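Local coordinates for arginyl-trna synthetase (Thermus thermophilus, PDB 1IQ0), which probably charges tRNA(Arg) with L-arginine at the expense of ATP, giving arginyl-tRNA, AMP and diphosphate, at residues K173-H178 with Q223-H228; E215-L220 with L237-D242; I219-M224 with R322-P327. One frame throughout, in Å; residues are numbered along the deposited sequence.

All three contacts use helix 213-229 of the class I catalytic domain, meeting it in turn along its length. Contact 2 takes residues 215-220, contact 3 residues 219-224 and contact 1 residues 223-228, so neighbouring contacts overlap by two residues each. The centres of contact 1 and contact 2 lie about 15 Å apart. Contact 3 sits between them, its centre about 10 Å from that of contact 1 and about 9 Å from that of contact 2. The partners come from different places: the start of helix 176-189 earlier in the chain, then strand 236-239 and the loop after strand 320-323. Both strands belong to the mixed nine-stranded sheet, so the helix is packed between that sheet and helix 176-189.

Contact 1 (K173-H178 with Q223-H228); sequences KEKYDH and QMATMH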
# COMPACT_ATOMS: atom_id res chain seq x y z
N LYS A 173 25.12 -20.65 10.75
CA LYS A 173 24.23 -21.13 9.69
C LYS A 173 22.77 -20.71 9.86
O LYS A 173 22.10 -20.35 8.89
CB LYS A 173 24.32 -22.66 9.59
CG LYS A 173 25.69 -23.16 9.11
CD LYS A 173 25.71 -24.67 8.91
CE LYS A 173 25.63 -25.42 10.24
NZ LYS A 173 26.83 -25.16 11.09
N GLU A 174 22.26 -20.77 11.08
CA GLU A 174 20.89 -20.38 11.37
C GLU A 174 20.67 -18.90 11.02
O GLU A 174 21.53 -18.06 11.30
CB GLU A 174 20.60 -20.64 12.85
CG GLU A 174 19.30 -20.05 13.38
CD GLU A 174 19.04 -20.46 14.82
OE1 GLU A 174 20.01 -20.53 15.61
OE2 GLU A 174 17.87 -20.69 15.19
N LYS A 175 19.53 -18.58 10.40
CA LYS A 175 19.24 -17.19 10.05
C LYS A 175 19.37 -16.41 11.36
O LYS A 175 18.69 -16.71 12.34
CB LYS A 175 17.83 -17.07 9.47
CG LYS A 175 17.53 -15.71 8.85
CD LYS A 175 16.43 -15.81 7.80
CE LYS A 175 15.99 -14.42 7.32
NZ LYS A 175 15.17 -13.70 8.36
N TYR A 176 20.25 -15.42 11.38
CA TYR A 176 20.53 -14.69 12.60
C TYR A 176 19.37 -14.18 13.44
O TYR A 176 19.41 -14.32 14.67
CB TYR A 176 21.50 -13.54 12.32
CG TYR A 176 22.20 -13.05 13.57
CD1 TYR A 176 21.69 -11.98 14.30
CD2 TYR A 176 23.36 -13.68 14.04
CE1 TYR A 176 22.30 -11.55 15.47
CE2 TYR A 176 23.98 -13.26 15.21
CZ TYR A 176 23.45 -12.19 15.92
OH TYR A 176 24.06 -11.78 17.08
N ASP A 177 18.33 -13.62 12.82
CA ASP A 177 17.23 -13.12 13.63
C ASP A 177 16.40 -14.23 14.25
O ASP A 177 15.67 -13.99 15.22
CB ASP A 177 16.37 -12.11 12.84
CG ASP A 177 15.79 -12.68 11.56
OD1 ASP A 177 16.38 -13.61 10.97
OD2 ASP A 177 14.75 -12.15 11.12
N HIS A 178 16.50 -15.44 13.71
CA HIS A 178 15.79 -16.58 14.28
C HIS A 178 16.56 -17.02 15.53
O HIS A 178 15.98 -17.43 16.53
CB HIS A 178 15.70 -17.74 13.29
CG HIS A 178 14.56 -17.61 12.32
ND1 HIS A 178 14.62 -16.80 11.21
CD2 HIS A 178 13.32 -18.15 12.33
CE1 HIS A 178 13.47 -16.85 10.57
NE2 HIS A 178 12.66 -17.66 11.23
N GLN A 223 16.60 -9.55 9.26
CA GLN A 223 15.18 -9.24 9.09
C GLN A 223 15.00 -8.69 7.69
O GLN A 223 13.98 -8.94 7.04
CB GLN A 223 14.72 -8.16 10.07
CG GLN A 223 14.74 -8.53 11.53
CD GLN A 223 14.29 -7.37 12.38
OE1 GLN A 223 14.78 -6.26 12.21
NE2 GLN A 223 13.34 -7.60 13.28
N MET A 224 16.00 -7.95 7.23
CA MET A 224 15.95 -7.33 5.91
C MET A 224 15.92 -8.35 4.78
O MET A 224 15.43 -8.05 3.69
CB MET A 224 17.13 -6.37 5.73
CG MET A 224 16.97 -5.43 4.54
SD MET A 224 18.05 -3.97 4.69
CE MET A 224 17.48 -3.31 6.25
N ALA A 225 16.43 -9.55 5.04
CA ALA A 225 16.42 -10.60 4.01
C ALA A 225 14.96 -10.99 3.77
O ALA A 225 14.56 -11.28 2.64
CB ALA A 225 17.22 -11.81 4.47
N THR A 226 14.16 -10.97 4.83
CA THR A 226 12.74 -11.30 4.75
C THR A 226 11.99 -10.18 4.01
O THR A 226 11.13 -10.44 3.17
CB THR A 226 12.14 -11.47 6.16
OG1 THR A 226 12.92 -12.42 6.90
CG2 THR A 226 10.70 -11.95 6.08
N MET A 227 12.33 -8.93 4.33
CA MET A 227 11.70 -7.78 3.69
C MET A 227 11.95 -7.86 2.19
O MET A 227 11.05 -7.63 1.38
CB MET A 227 12.30 -6.48 4.23
CG MET A 227 11.99 -6.21 5.70
SD MET A 227 12.98 -4.84 6.36
CE MET A 227 13.04 -5.29 8.14
N HIS A 228 13.19 -8.19 1.83
CA HIS A 228 13.60 -8.32 0.44
C HIS A 228 12.83 -9.44 -0.26
O HIS A 228 12.38 -9.28 -1.39
CB HIS A 228 15.10 -8.60 0.37
CG HIS A 228 15.62 -8.74 -1.03
ND1 HIS A 228 15.75 -7.66 -1.89
CD2 HIS A 228 16.00 -9.83 -1.74
CE1 HIS A 228 16.18 -8.09 -3.06
NE2 HIS A 228 16.34 -9.40 -3.00
O HOH W 1 12.65 -12.48 9.51
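Lys175 and Thr226 meet with their side chains at about a right angle, joining the first turn of helix 176-189 to the C-terminal part of helix 213-229 in the class I synthetase catalytic domain. Lys175 holds the N-cap position of its helix, and its side chain reaches across until a bend at the last torsion (chi4 -74°) turns NZ onto Thr226 OG1, which accepts a hydrogen bond at 3.0 Å. Along the arm, CE touches Ala225 CB at 4.1 Å. The same ammonium forms a salt bridge with Asp177, where OD1 offers its syn lone pair at 2.9 Å from NZ. NZ also forms a salt bridge with Asp406 and a hydrogen bond to the carbonyl oxygen of Ala222, and Asp406 is also hydrogen-bonded to Thr226 OG1. With so many acceptors around NZ, a leucine here would probably leave the carboxylates of Asp177 and Asp406 without their shared positive charge and Ala222 O without its donor. Asp177 lies against Gln223 at an oblique angle, its carboxylate plane 83° from the glutamine amide. OD2 rests on the aliphatic part of Gln223, 3.6 Å from its CG, while the amide NE2 bonds to the carbonyl oxygens of Asn113 and Lys116. Both of those residues lie in the predicted HIGH region, so this helix is tied to a segment characteristic of class I active sites. One water joins the two sides, donating to Asp177 OD2 at 2.7 Å and to Thr226 OG1 at 2.6 Å.

Contact 2 (E215-L220 with L237-D242); sequences EVNRIL and LVWESD
Trp239 and Leu220 are brought together by their first torsions: in Trp239 CG stands anti to the carbonyl carbon (chi1 -61°), sending the indole toward the helix, and in Leu220 CG lies opposite the backbone N (chi1 172°), directing the isobutyl group to meet it. The two side chains come from opposite directions, and Leu220 CD2 reaches the six-membered ring obliquely, 3.5 Å from Trp239 CZ2. One turn earlier Val216 slides past the indole the other way, its CG1 4.0 Å from Trp239 CZ3. Asn217, next to Val216 in the chain, comes instead to the ring edge, with ND2 near the ring plane and 3.3 Å from Trp239 CH2. Its amide is tilted against the indole, and ND2 is hydrogen-bonded to Tyr324 OH, so the group beside the ring has its polar partner elsewhere. The axes of helix 215-220 and strand 237-239 approach no closer than 12.8 Å, a separation bridged by these side chains, and their directions differ by 147°. This is the helix-on-sheet packing of a Rossmann-type catalytic domain. Strand 236-239 runs parallel to its neighbour 141-149, and helix 213-229 is the last of the helices on the chain between them, making it part of a beta-alpha-beta crossover with several helices inserted. Strand 141-149 takes part through Ile149, which touches both Leu220 and Trp239. Arg213, at the start of the helix, makes a cation-pi contact with the indole, while Trp239 NE1 has a weak hydrogen bond to Thr334 OG1. Toward the other end of the strand, Leu237 CD2 packs against Leu220 CD2 at 4.2 Å.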
# COMPACT_ATOMS: atom_id res chain seq x y z
N GLU A 215 25.41 -4.69 17.35
CA GLU A 215 24.71 -5.90 17.75
C GLU A 215 23.27 -5.90 17.22
O GLU A 215 22.76 -6.93 16.80
CB GLU A 215 24.71 -6.04 19.28
CG GLU A 215 26.04 -6.50 19.86
CD GLU A 215 27.05 -5.37 20.04
OE1 GLU A 215 26.84 -4.26 19.52
OE2 GLU A 215 28.08 -5.60 20.72
N VAL A 216 22.62 -4.73 17.25
CA VAL A 216 21.26 -4.61 16.76
C VAL A 216 21.25 -4.75 15.24
O VAL A 216 20.39 -5.42 14.67
CB VAL A 216 20.65 -3.23 17.13
CG1 VAL A 216 19.33 -3.02 16.38
CG2 VAL A 216 20.41 -3.15 18.64
N ASN A 217 22.22 -4.10 14.59
CA ASN A 217 22.32 -4.13 13.14
C ASN A 217 22.39 -5.56 12.60
O ASN A 217 21.86 -5.84 11.53
CB ASN A 217 23.54 -3.34 12.68
CG ASN A 217 23.51 -3.05 11.19
OD1 ASN A 217 24.47 -3.34 10.47
ND2 ASN A 217 22.42 -2.45 10.73
N ARG A 218 23.04 -6.47 13.34
CA ARG A 218 23.16 -7.86 12.89
C ARG A 218 21.78 -8.48 12.75
O ARG A 218 21.52 -9.22 11.80
CB ARG A 218 23.97 -8.71 13.88
CG ARG A 218 25.44 -8.35 13.96
CD ARG A 218 26.21 -9.37 14.81
NE ARG A 218 26.22 -10.70 14.19
CZ ARG A 218 26.89 -11.75 14.68
NH1 ARG A 218 27.60 -11.62 15.79
NH2 ARG A 218 26.86 -12.91 14.05
N ILE A 219 20.91 -8.19 13.71
CA ILE A 219 19.56 -8.73 13.67
C ILE A 219 18.79 -8.08 12.53
O ILE A 219 18.10 -8.78 11.77
CB ILE A 219 18.83 -8.46 15.01
CG1 ILE A 219 19.61 -9.12 16.16
CG2 ILE A 219 17.40 -9.00 14.95
CD1 ILE A 219 18.94 -8.99 17.52
N LEU A 220 18.92 -6.76 12.38
CA LEU A 220 18.23 -6.03 11.31
C LEU A 220 18.60 -6.54 9.91
O LEU A 220 17.73 -6.65 9.05
CB LEU A 220 18.51 -4.53 11.40
CG LEU A 220 17.99 -3.70 10.21
CD1 LEU A 220 16.47 -3.84 10.11
CD2 LEU A 220 18.38 -2.24 10.37
N LEU A 237 16.36 4.62 6.15
CA LEU A 237 16.34 3.94 7.42
C LEU A 237 16.59 5.06 8.41
O LEU A 237 17.47 5.88 8.19
CB LEU A 237 17.48 2.92 7.52
CG LEU A 237 17.20 1.42 7.50
CD1 LEU A 237 16.26 1.04 6.38
CD2 LEU A 237 18.53 0.69 7.37
N VAL A 238 15.81 5.13 9.48
CA VAL A 238 16.03 6.13 10.50
C VAL A 238 16.10 5.40 11.83
O VAL A 238 15.16 4.70 12.23
CB VAL A 238 14.90 7.19 10.56
CG1 VAL A 238 15.07 8.04 11.80
CG2 VAL A 238 14.97 8.09 9.32
N TRP A 239 17.23 5.55 12.52
CA TRP A 239 17.47 4.91 13.80
C TRP A 239 17.13 5.81 14.99
O TRP A 239 17.46 7.00 15.01
CB TRP A 239 18.94 4.46 13.90
CG TRP A 239 19.35 3.46 12.83
CD1 TRP A 239 19.32 3.64 11.48
CD2 TRP A 239 19.81 2.11 13.04
NE1 TRP A 239 19.72 2.50 10.83
CE2 TRP A 239 20.03 1.54 11.76
CE3 TRP A 239 20.06 1.33 14.17
CZ2 TRP A 239 20.48 0.23 11.59
CZ3 TRP A 239 20.51 0.02 14.00
CH2 TRP A 239 20.71 -0.52 12.72
N GLU A 240 16.46 5.23 15.99
CA GLU A 240 16.10 5.97 17.19
C GLU A 240 17.33 6.65 17.82
O GLU A 240 17.25 7.81 18.23
CB GLU A 240 15.45 5.02 18.20
CG GLU A 240 15.06 5.67 19.53
CD GLU A 240 14.07 6.82 19.36
OE1 GLU A 240 13.20 6.74 18.48
OE2 GLU A 240 14.16 7.80 20.12
N SER A 241 18.45 5.94 17.90
CA SER A 241 19.66 6.55 18.48
C SER A 241 20.12 7.78 17.70
O SER A 241 20.69 8.71 18.29
CB SER A 241 20.80 5.52 18.58
OG SER A 241 21.13 4.95 17.33
N ASP A 242 19.90 7.80 16.39
CA ASP A 242 20.26 8.98 15.59
C ASP A 242 19.25 10.09 15.85
O ASP A 242 19.59 11.28 15.84
CB ASP A 242 20.30 8.64 14.10
CG ASP A 242 21.49 7.76 13.74
OD1 ASP A 242 21.33 6.85 12.89
OD2 ASP A 242 22.58 7.98 14.31

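Contact 3 (I219-M224 with R322-P327); sequences ILLAQM and RPYENP
Leu221 and Asn326 bring the backbones nearest, their CA atoms 7.0 Å apart, where the loop leaving strand 320-323 passes beside helix 213-229. Tyr324 carries most of the side-chain contact: with CG opposite the backbone N (chi1 179°), its ring points at the helix and sets the hydroxyl against two successive leucines. Leu221 CD2 comes to 3.2 Å from Tyr324 OH, and Leu220 CD2 to 3.6 Å from the same oxygen. Both methyls approach obliquely to the ring, and the hydroxyl has its polar partner in Asn217, one turn back on the helix. Met224, coming from the opposite direction, completes a Met-aromatic contact: SD lies 5.2 Å from the centroid of the Tyr324 ring and 78° off its normal, at the edge, while the bent end of the chain puts CE 3.8 Å from Tyr324 CE2. The loop thereby fastens an edge region of the mixed sheet to the helix. Strand 320-323 pairs antiparallel with 333-335, and the pairing extends through backbone hydrogen bonding of Tyr324 with Leu332. The loop's own shape is stabilised by Asn326, whose ND2 bonds to Tyr324 O at 2.9 Å with an N-H...O angle of 152°. The donor stands above the carbonyl plane, although the acceptor lies almost within the amide plane of Asn326. On the other branch, OD1 accepts from the backbone N atoms of Tyr328 and Tyr329, the first of these an Asx turn. These bonds grip both ends of the amide. Asn326 CB meets Leu221 CD2 at 4.0 Å, while its OD1 stands 4.2 Å from Met224 SD.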
# COMPACT_ATOMS: atom_id res chain seq x y z
N ILE A 219 20.91 -8.19 13.71
CA ILE A 219 19.56 -8.73 13.67
C ILE A 219 18.79 -8.08 12.53
O ILE A 219 18.10 -8.78 11.77
CB ILE A 219 18.83 -8.46 15.01
CG1 ILE A 219 19.61 -9.12 16.16
CG2 ILE A 219 17.40 -9.00 14.95
CD1 ILE A 219 18.94 -8.99 17.52
N LEU A 220 18.92 -6.76 12.38
CA LEU A 220 18.23 -6.03 11.31
C LEU A 220 18.60 -6.54 9.91
O LEU A 220 17.73 -6.65 9.05
CB LEU A 220 18.51 -4.53 11.40
CG LEU A 220 17.99 -3.70 10.21
CD1 LEU A 220 16.47 -3.84 10.11
CD2 LEU A 220 18.38 -2.24 10.37
N LEU A 221 19.87 -6.84 9.68
CA LEU A 221 20.28 -7.34 8.38
C LEU A 221 19.55 -8.63 8.01
O LEU A 221 19.14 -8.81 6.86
CB LEU A 221 21.80 -7.55 8.34
CG LEU A 221 22.60 -6.24 8.23
CD1 LEU A 221 24.11 -6.52 8.35
CD2 LEU A 221 22.30 -5.57 6.89
N ALA A 222 19.36 -9.51 8.99
CA ALA A 222 18.65 -10.77 8.75
C ALA A 222 17.15 -10.53 8.55
O ALA A 222 16.51 -11.21 7.76
CB ALA A 222 18.88 -11.74 9.93
N GLN A 223 16.60 -9.55 9.26
CA GLN A 223 15.18 -9.24 9.09
C GLN A 223 15.00 -8.69 7.69
O GLN A 223 13.98 -8.94 7.04
CB GLN A 223 14.72 -8.16 10.07
CG GLN A 223 14.74 -8.53 11.53
CD GLN A 223 14.29 -7.37 12.38
OE1 GLN A 223 14.78 -6.26 12.21
NE2 GLN A 223 13.34 -7.60 13.28
N MET A 224 16.00 -7.95 7.23
CA MET A 224 15.95 -7.33 5.91
C MET A 224 15.92 -8.35 4.78
O MET A 224 15.43 -8.05 3.69
CB MET A 224 17.13 -6.37 5.73
CG MET A 224 16.97 -5.43 4.54
SD MET A 224 18.05 -3.97 4.69
CE MET A 224 17.48 -3.31 6.25
N ARG A 322 23.84 8.51 5.14
CA ARG A 322 24.95 7.95 4.38
C ARG A 322 24.45 6.61 3.81
O ARG A 322 23.37 6.15 4.16
CB ARG A 322 26.17 7.71 5.28
CG ARG A 322 25.93 6.68 6.37
CD ARG A 322 27.09 6.60 7.37
NE ARG A 322 28.32 6.11 6.77
CZ ARG A 322 29.34 6.89 6.40
NH1 ARG A 322 29.27 8.20 6.58
NH2 ARG A 322 30.42 6.35 5.85
N PRO A 323 25.24 5.98 2.92
CA PRO A 323 24.81 4.70 2.34
C PRO A 323 24.75 3.61 3.41
O PRO A 323 25.60 3.54 4.29
CB PRO A 323 25.89 4.41 1.29
CG PRO A 323 26.36 5.78 0.89
CD PRO A 323 26.44 6.49 2.23
N TYR A 324 23.73 2.75 3.32
CA TYR A 324 23.59 1.67 4.28
C TYR A 324 24.15 0.40 3.66
O TYR A 324 23.65 -0.07 2.63
CB TYR A 324 22.12 1.44 4.64
CG TYR A 324 21.90 0.31 5.61
CD1 TYR A 324 22.43 0.36 6.91
CD2 TYR A 324 21.18 -0.83 5.24
CE1 TYR A 324 22.24 -0.68 7.81
CE2 TYR A 324 20.97 -1.88 6.13
CZ TYR A 324 21.51 -1.80 7.41
OH TYR A 324 21.30 -2.83 8.30
N GLU A 325 25.18 -0.15 4.29
CA GLU A 325 25.81 -1.37 3.81
C GLU A 325 24.87 -2.55 4.00
O GLU A 325 24.51 -2.89 5.13
CB GLU A 325 27.13 -1.61 4.55
CG GLU A 325 27.89 -2.83 4.05
CD GLU A 325 29.21 -3.04 4.77
OE1 GLU A 325 29.20 -3.23 6.00
OE2 GLU A 325 30.27 -3.01 4.10
N ASN A 326 24.45 -3.16 2.90
CA ASN A 326 23.55 -4.31 2.94
C ASN A 326 23.57 -4.96 1.56
O ASN A 326 23.86 -4.30 0.56
CB ASN A 326 22.13 -3.85 3.27
CG ASN A 326 21.42 -3.25 2.08
OD1 ASN A 326 20.63 -3.93 1.42
ND2 ASN A 326 21.69 -1.99 1.79
N PRO A 327 23.26 -6.26 1.49
CA PRO A 327 23.27 -6.94 0.19
C PRO A 327 21.96 -6.93 -0.59
O PRO A 327 21.89 -7.55 -1.65
CB PRO A 327 23.68 -8.36 0.57
CG PRO A 327 22.94 -8.55 1.87
CD PRO A 327 23.20 -7.23 2.60